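Local coordinates for macrodomain protein (Streptomyces coelicolor, PDB 5E3B) that probably removes ADP-ribose from ADP-ribosylated thymidine in DNA by hydrolysis, and limits antibiotic production in this bacterium, at residues Ala70-Trp74 / Gly86-Phe90; Ala138-Arg144 / Ile170-Asp176. All blocks are in the same frame, centred on the assembly; numbering follows the deposited sequence. Where two conformers were deposited one is given.

Contact 1 (Ala70-Trp74 / Gly86-Phe90)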
loop_
_atom_site.group_PDB
_atom_site.type_symbol
_atom_site.label_atom_id
_atom_site.label_comp_id
_atom_site.label_asym_id
_atom_site.label_seq_id
_atom_site.Cartn_x
_atom_site.Cartn_y
_atom_site.Cartn_z
ATOM N N ALA A 70 -5.929 -8.724 -9.779
ATOM C CA ALA A 70 -5.876 -7.334 -10.365
ATOM C C ALA A 70 -4.460 -6.965 -10.732
ATOM O O ALA A 70 -4.169 -6.358 -11.811
ATOM C CB ALA A 70 -6.511 -6.350 -9.424
ATOM N N TYR A 71 -3.506 -7.195 -9.814
ATOM C CA TYR A 71 -2.135 -6.807 -10.019
ATOM C C TYR A 71 -1.539 -7.528 -11.186
ATOM O O TYR A 71 -0.806 -6.951 -11.980
ATOM C CB TYR A 71 -1.324 -7.111 -8.741
ATOM C CG TYR A 71 0.172 -6.983 -8.900
ATOM C CD1 TYR A 71 0.843 -5.731 -8.811
ATOM C CD2 TYR A 71 0.983 -8.074 -9.121
ATOM C CE1 TYR A 71 2.205 -5.606 -8.978
ATOM C CE2 TYR A 71 2.316 -7.981 -9.235
ATOM C CZ TYR A 71 2.985 -6.744 -9.172
ATOM O OH TYR A 71 4.337 -6.689 -9.276
ATOM N N ARG A 72 -1.738 -8.845 -11.240
ATOM C CA ARG A 72 -1.115 -9.650 -12.347
ATOM C C ARG A 72 -1.687 -9.176 -13.670
ATOM O O ARG A 72 -0.909 -9.086 -14.636
ATOM C CB ARG A 72 -1.348 -11.131 -12.086
ATOM C CG ARG A 72 -0.634 -11.680 -10.875
ATOM C CD ARG A 72 -0.565 -13.169 -10.942
ATOM N NE ARG A 72 -0.023 -13.767 -9.712
ATOM C CZ ARG A 72 1.272 -13.930 -9.438
ATOM N NH1 ARG A 72 2.209 -13.418 -10.151
ATOM N NH2 ARG A 72 1.549 -14.477 -8.265
ATOM N N ALA A 73 -2.983 -8.883 -13.724
ATOM C CA ALA A 73 -3.613 -8.423 -14.984
ATOM C C ALA A 73 -3.081 -7.064 -15.367
ATOM O O ALA A 73 -2.725 -6.794 -16.526
ATOM C CB ALA A 73 -5.079 -8.385 -14.831
ATOM N N TRP A 74 -2.961 -6.159 -14.391
ATOM C CA TRP A 74 -2.386 -4.832 -14.577
ATOM C C TRP A 74 -0.998 -4.898 -15.160
ATOM O O TRP A 74 -0.708 -4.292 -16.174
ATOM C CB TRP A 74 -2.535 -4.064 -13.279
ATOM C CG TRP A 74 -2.208 -2.590 -13.231
ATOM C CD1 TRP A 74 -2.466 -1.653 -14.193
ATOM C CD2 TRP A 74 -1.674 -1.904 -12.104
ATOM N NE1 TRP A 74 -2.095 -0.381 -13.717
ATOM C CE2 TRP A 74 -1.572 -0.508 -12.464
ATOM C CE3 TRP A 74 -1.214 -2.316 -10.842
ATOM C CZ2 TRP A 74 -1.096 0.434 -11.569
ATOM C CZ3 TRP A 74 -0.690 -1.367 -9.944
ATOM C CH2 TRP A 74 -0.656 0.010 -10.352
ATOM N N GLY A 86 5.424 4.363 -9.201
ATOM C CA GLY A 86 4.554 5.453 -8.658
ATOM C C GLY A 86 3.045 5.330 -8.885
ATOM O O GLY A 86 2.267 5.991 -8.221
ATOM N N ALA A 87 2.601 4.405 -9.736
ATOM C CA ALA A 87 1.192 4.175 -9.968
ATOM C C ALA A 87 0.615 3.294 -8.853
ATOM O O ALA A 87 1.334 2.596 -8.156
ATOM C CB ALA A 87 0.908 3.561 -11.318
ATOM N N VAL A 88 -0.690 3.440 -8.702
ATOM C CA VAL A 88 -1.422 2.740 -7.672
ATOM C C VAL A 88 -2.724 2.228 -8.260
ATOM O O VAL A 88 -3.413 2.932 -9.001
ATOM C CB VAL A 88 -1.734 3.617 -6.476
ATOM C CG1 VAL A 88 -2.437 2.770 -5.400
ATOM C CG2 VAL A 88 -0.515 4.235 -5.926
ATOM N N GLN A 89 -3.089 0.974 -7.902
ATOM C CA GLN A 89 -4.333 0.319 -8.336
ATOM C C GLN A 89 -5.138 0.080 -7.099
ATOM O O GLN A 89 -4.575 -0.424 -6.117
ATOM C CB GLN A 89 -3.983 -1.007 -8.982
ATOM C CG GLN A 89 -5.076 -2.002 -9.187
ATOM C CD GLN A 89 -4.626 -3.280 -9.794
ATOM O OE1 GLN A 89 -3.815 -4.019 -9.222
ATOM N NE2 GLN A 89 -5.105 -3.551 -10.980
ATOM N N PHE A 90 -6.418 0.450 -7.076
ATOM C CA PHE A 90 -7.256 0.346 -5.908
ATOM C C PHE A 90 -8.248 -0.807 -6.223
ATOM O O PHE A 90 -8.917 -0.824 -7.274
ATOM C CB PHE A 90 -8.032 1.656 -5.591
ATOM C CG PHE A 90 -7.092 2.796 -5.356
ATOM C CD1 PHE A 90 -6.510 2.997 -4.113
ATOM C CD2 PHE A 90 -6.792 3.665 -6.361
ATOM C CE1 PHE A 90 -5.576 3.985 -3.920
ATOM C CE2 PHE A 90 -5.906 4.733 -6.155
ATOM C CZ PHE A 90 -5.362 4.916 -4.899
#
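Helix 66-76 packs here on the edge strand 88-94 of the macrodomain sheet, and Gln89 reaches from that strand to the helix backbone. Its NE2 donates to Ala70 O at 3.1 Å, with a nearly straight N-H...O angle of 161°. The oxygen lies in the plane of the Gln89 amide, but the amide nitrogen stands above the carbonyl plane of Ala70. Trp74 N reaches Ala70 O from the opposite face, in the regular helical bond. Gln89 OE1 is bonded to Asn101 of the adjoining strand, so both ends of the amide are held and its flip is fixed. It is an extended chain, with CG trans to the backbone N (chi1 165°), that carries the amide across. Trp74 runs the other way alongside it. Gln89 CB sits over the six-membered ring as a CH-pi contact, 3.6 Å from the centroid. Ala87 CB meets the edge of the same ring, 3.7 Å from Trp74 CZ2. Trp74 NE1 bonds to Asp82, and Phe83 meets the indole edge-to-face. The indole thus bridges helix, strand and the connecting loop. This is helix-on-sheet packing at the antiparallel edge of the alpha/beta/alpha macrodomain fold.

Contact 2 (Ala138-Arg144 / Ile170-Asp176). With NA (sodium ion), chain C.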
loop_
_atom_site.group_PDB
_atom_site.type_symbol
_atom_site.label_atom_id
_atom_site.label_comp_id
_atom_site.label_asym_id
_atom_site.label_seq_id
_atom_site.Cartn_x
_atom_site.Cartn_y
_atom_site.Cartn_z
ATOM N N ALA A 138 -11.450 7.611 4.004
ATOM C CA ALA A 138 -10.923 6.380 4.512
ATOM C C ALA A 138 -9.779 6.602 5.498
ATOM O O ALA A 138 -9.002 7.522 5.351
ATOM C CB ALA A 138 -10.455 5.514 3.368
ATOM N N SER A 139 -9.638 5.629 6.401
ATOM C CA SER A 139 -8.347 5.504 7.103
ATOM C C SER A 139 -7.423 4.573 6.341
ATOM O O SER A 139 -7.910 3.697 5.570
ATOM C CB SER A 139 -8.596 4.948 8.498
ATOM O OG SER A 139 -9.259 3.709 8.504
ATOM N N VAL A 140 -6.107 4.735 6.543
ATOM C CA VAL A 140 -5.103 3.987 5.781
ATOM C C VAL A 140 -4.320 3.068 6.730
ATOM O O VAL A 140 -4.055 3.467 7.874
ATOM C CB VAL A 140 -4.207 4.928 4.982
ATOM C CG1 VAL A 140 -3.092 4.178 4.352
ATOM C CG2 VAL A 140 -5.068 5.649 3.926
ATOM N N HIS A 141 -4.048 1.850 6.281
ATOM C CA HIS A 141 -3.503 0.728 7.083
ATOM C C HIS A 141 -2.384 0.133 6.294
ATOM O O HIS A 141 -2.556 -0.325 5.134
ATOM C CB HIS A 141 -4.653 -0.256 7.339
ATOM C CG HIS A 141 -5.765 0.382 8.091
ATOM N ND1 HIS A 141 -5.797 0.443 9.471
ATOM C CD2 HIS A 141 -6.824 1.107 7.670
ATOM C CE1 HIS A 141 -6.859 1.092 9.862
ATOM N NE2 HIS A 141 -7.480 1.561 8.793
ATOM N N LEU A 142 -1.142 0.206 6.868
ATOM C CA LEU A 142 0.020 -0.191 6.160
ATOM C C LEU A 142 0.881 -1.154 6.983
ATOM O O LEU A 142 1.037 -0.968 8.169
ATOM C CB LEU A 142 0.931 0.977 5.748
ATOM C CG LEU A 142 0.416 2.181 4.921
ATOM C CD1 LEU A 142 0.135 3.247 5.885
ATOM C CD2 LEU A 142 1.386 2.579 3.816
ATOM N N PRO A 143 1.412 -2.164 6.337
ATOM C CA PRO A 143 2.389 -2.941 7.063
ATOM C C PRO A 143 3.707 -2.190 7.075
ATOM O O PRO A 143 4.075 -1.479 6.192
ATOM C CB PRO A 143 2.547 -4.149 6.186
ATOM C CG PRO A 143 2.279 -3.661 4.795
ATOM C CD PRO A 143 1.224 -2.677 4.961
ATOM N N ARG A 144 4.389 -2.455 8.185
ATOM C CA ARG A 144 5.637 -1.886 8.446
ATOM C C ARG A 144 6.520 -2.695 7.623
ATOM O O ARG A 144 6.368 -3.973 7.521
ATOM C CB ARG A 144 5.930 -2.048 9.983
ATOM C CG ARG A 144 7.275 -1.624 10.362
ATOM C CD ARG A 144 7.528 -2.110 11.780
ATOM N NE ARG A 144 6.889 -1.226 12.725
ATOM C CZ ARG A 144 7.365 -0.048 13.109
ATOM N NH1 ARG A 144 6.645 0.657 13.958
ATOM N NH2 ARG A 144 8.522 0.455 12.661
ATOM N N ILE A 170 -5.302 12.394 7.090
ATOM C CA ILE A 170 -5.744 11.017 6.883
ATOM C C ILE A 170 -5.215 10.159 8.051
ATOM O O ILE A 170 -4.000 10.079 8.264
ATOM C CB ILE A 170 -5.294 10.482 5.554
ATOM C CG1 ILE A 170 -5.934 11.322 4.402
ATOM C CG2 ILE A 170 -5.607 8.997 5.415
ATOM C CD1 ILE A 170 -5.185 11.075 3.170
ATOM N N PRO A 171 -6.116 9.450 8.756
ATOM C CA PRO A 171 -5.616 8.562 9.812
ATOM C C PRO A 171 -4.747 7.419 9.225
ATOM O O PRO A 171 -5.115 6.810 8.229
ATOM C CB PRO A 171 -6.868 7.960 10.413
ATOM C CG PRO A 171 -8.039 8.829 9.919
ATOM C CD PRO A 171 -7.594 9.406 8.629
ATOM N N VAL A 172 -3.627 7.107 9.881
ATOM C CA VAL A 172 -2.787 6.057 9.460
ATOM C C VAL A 172 -2.449 5.127 10.616
ATOM O O VAL A 172 -2.137 5.577 11.744
ATOM C CB VAL A 172 -1.473 6.623 8.903
ATOM C CG1 VAL A 172 -0.491 5.495 8.650
ATOM C CG2 VAL A 172 -1.701 7.388 7.617
ATOM N N THR A 173 -2.516 3.857 10.356
ATOM C CA THR A 173 -2.008 2.859 11.287
ATOM C C THR A 173 -0.995 1.972 10.598
ATOM O O THR A 173 -1.170 1.473 9.486
ATOM C CB THR A 173 -3.164 2.007 11.809
ATOM O OG1 THR A 173 -4.253 2.784 12.340
ATOM C CG2 THR A 173 -2.717 0.910 12.789
ATOM N N VAL A 174 0.175 1.768 11.268
ATOM C CA VAL A 174 1.290 0.990 10.783
ATOM C C VAL A 174 1.396 -0.286 11.618
ATOM O O VAL A 174 1.426 -0.229 12.845
ATOM C CB VAL A 174 2.615 1.787 10.887
ATOM C CG1 VAL A 174 3.874 0.988 10.650
ATOM C CG2 VAL A 174 2.552 3.023 10.008
ATOM N N TYR A 175 1.382 -1.413 10.909
ATOM C CA TYR A 175 1.293 -2.744 11.581
ATOM C C TYR A 175 2.600 -3.516 11.493
ATOM O O TYR A 175 3.265 -3.641 10.484
ATOM C CB TYR A 175 0.202 -3.566 10.849
ATOM C CG TYR A 175 -1.155 -3.048 10.956
ATOM C CD1 TYR A 175 -1.578 -1.952 10.161
ATOM C CD2 TYR A 175 -2.121 -3.602 11.820
ATOM C CE1 TYR A 175 -2.844 -1.448 10.272
ATOM C CE2 TYR A 175 -3.423 -3.086 11.910
ATOM C CZ TYR A 175 -3.803 -2.013 11.089
ATOM O OH TYR A 175 -5.095 -1.539 11.218
ATOM N N ASP A 176 2.967 -4.049 12.660
ATOM C CA ASP A 176 4.044 -5.054 12.717
ATOM C C ASP A 176 3.467 -6.482 12.841
ATOM O O ASP A 176 2.618 -6.725 13.596
ATOM C CB ASP A 176 4.986 -4.798 13.907
ATOM C CG ASP A 176 6.438 -5.375 13.726
ATOM O OD1 ASP A 176 6.863 -5.846 12.606
ATOM O OD2 ASP A 176 7.196 -5.302 14.754
HETATM NA NA NA C . 6.147 -4.672 17.040
HETATM O O HOH W 1 -5.668 4.251 10.444
HETATM O O HOH W 2 3.920 -2.826 16.489
#
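Leu142 CD1 and Val172 CG1 meet at 3.6 Å on the apolar face of two parallel strands, 139-143 and 172-176. Farther along this face Val140 CG2 touches Ile170 CG2, methyl to methyl, at 3.7 Å. At the other end Val174 CG1 packs on Arg144 CB and over one face of its guanidinium. The backbones are joined by five hydrogen bonds in parallel register, from Val140 N to Pro171 O through to Arg144 N to Tyr175 O. On the other face of the sheet, His141 ND1 and Tyr175 OH share a hydrogen bond of 2.7 Å. The two rings meet at their edges, neither lying over the other, with planes 47° apart. Both side chains lean beside their own backbone N (chi1 -60° and -65°), which brings the hydroxyl to the edge of the imidazole. His141 NE2 donates to Ser139 OG at 2.8 Å, so both ring nitrogens are engaged and the ring's rotation is fixed. A water joins Val140 O to Thr173 OG1. At the polar edge, in one of two conformers of Asp176, its OD2 lies 2.6 Å from a sodium ion, so this metal bond is less certain. Helices 119-136 and 154-166 cover the face of Val140, Leu142, Val172 and Val174. In the sheet, strand 40-47 flanks 139-143, and strand 25-28 flanks 172-176.

In the fold
Contacts 1 and 2 belong to the same six-stranded mixed sheet, on opposite sides of the chain's centre. Their centres are about 19 Å apart, and their nearest atoms about 8 Å, without touching. Contact 2 joins two neighbouring parallel strands, whereas contact 1 sets a helix against the outermost strand 88-94. Strands 40-47 and 97-105 lie between the two in the sheet. Helix 119-136 spans both, touching Val88 in contact 1 and Val140 and Leu142 in contact 2. Both segments of contact 1 come first in sequence. A sodium ion bound by Asp176 in one of its two conformers lies at contact 2, and a second is about 3 Å from the nearest Arg144 side-chain atom.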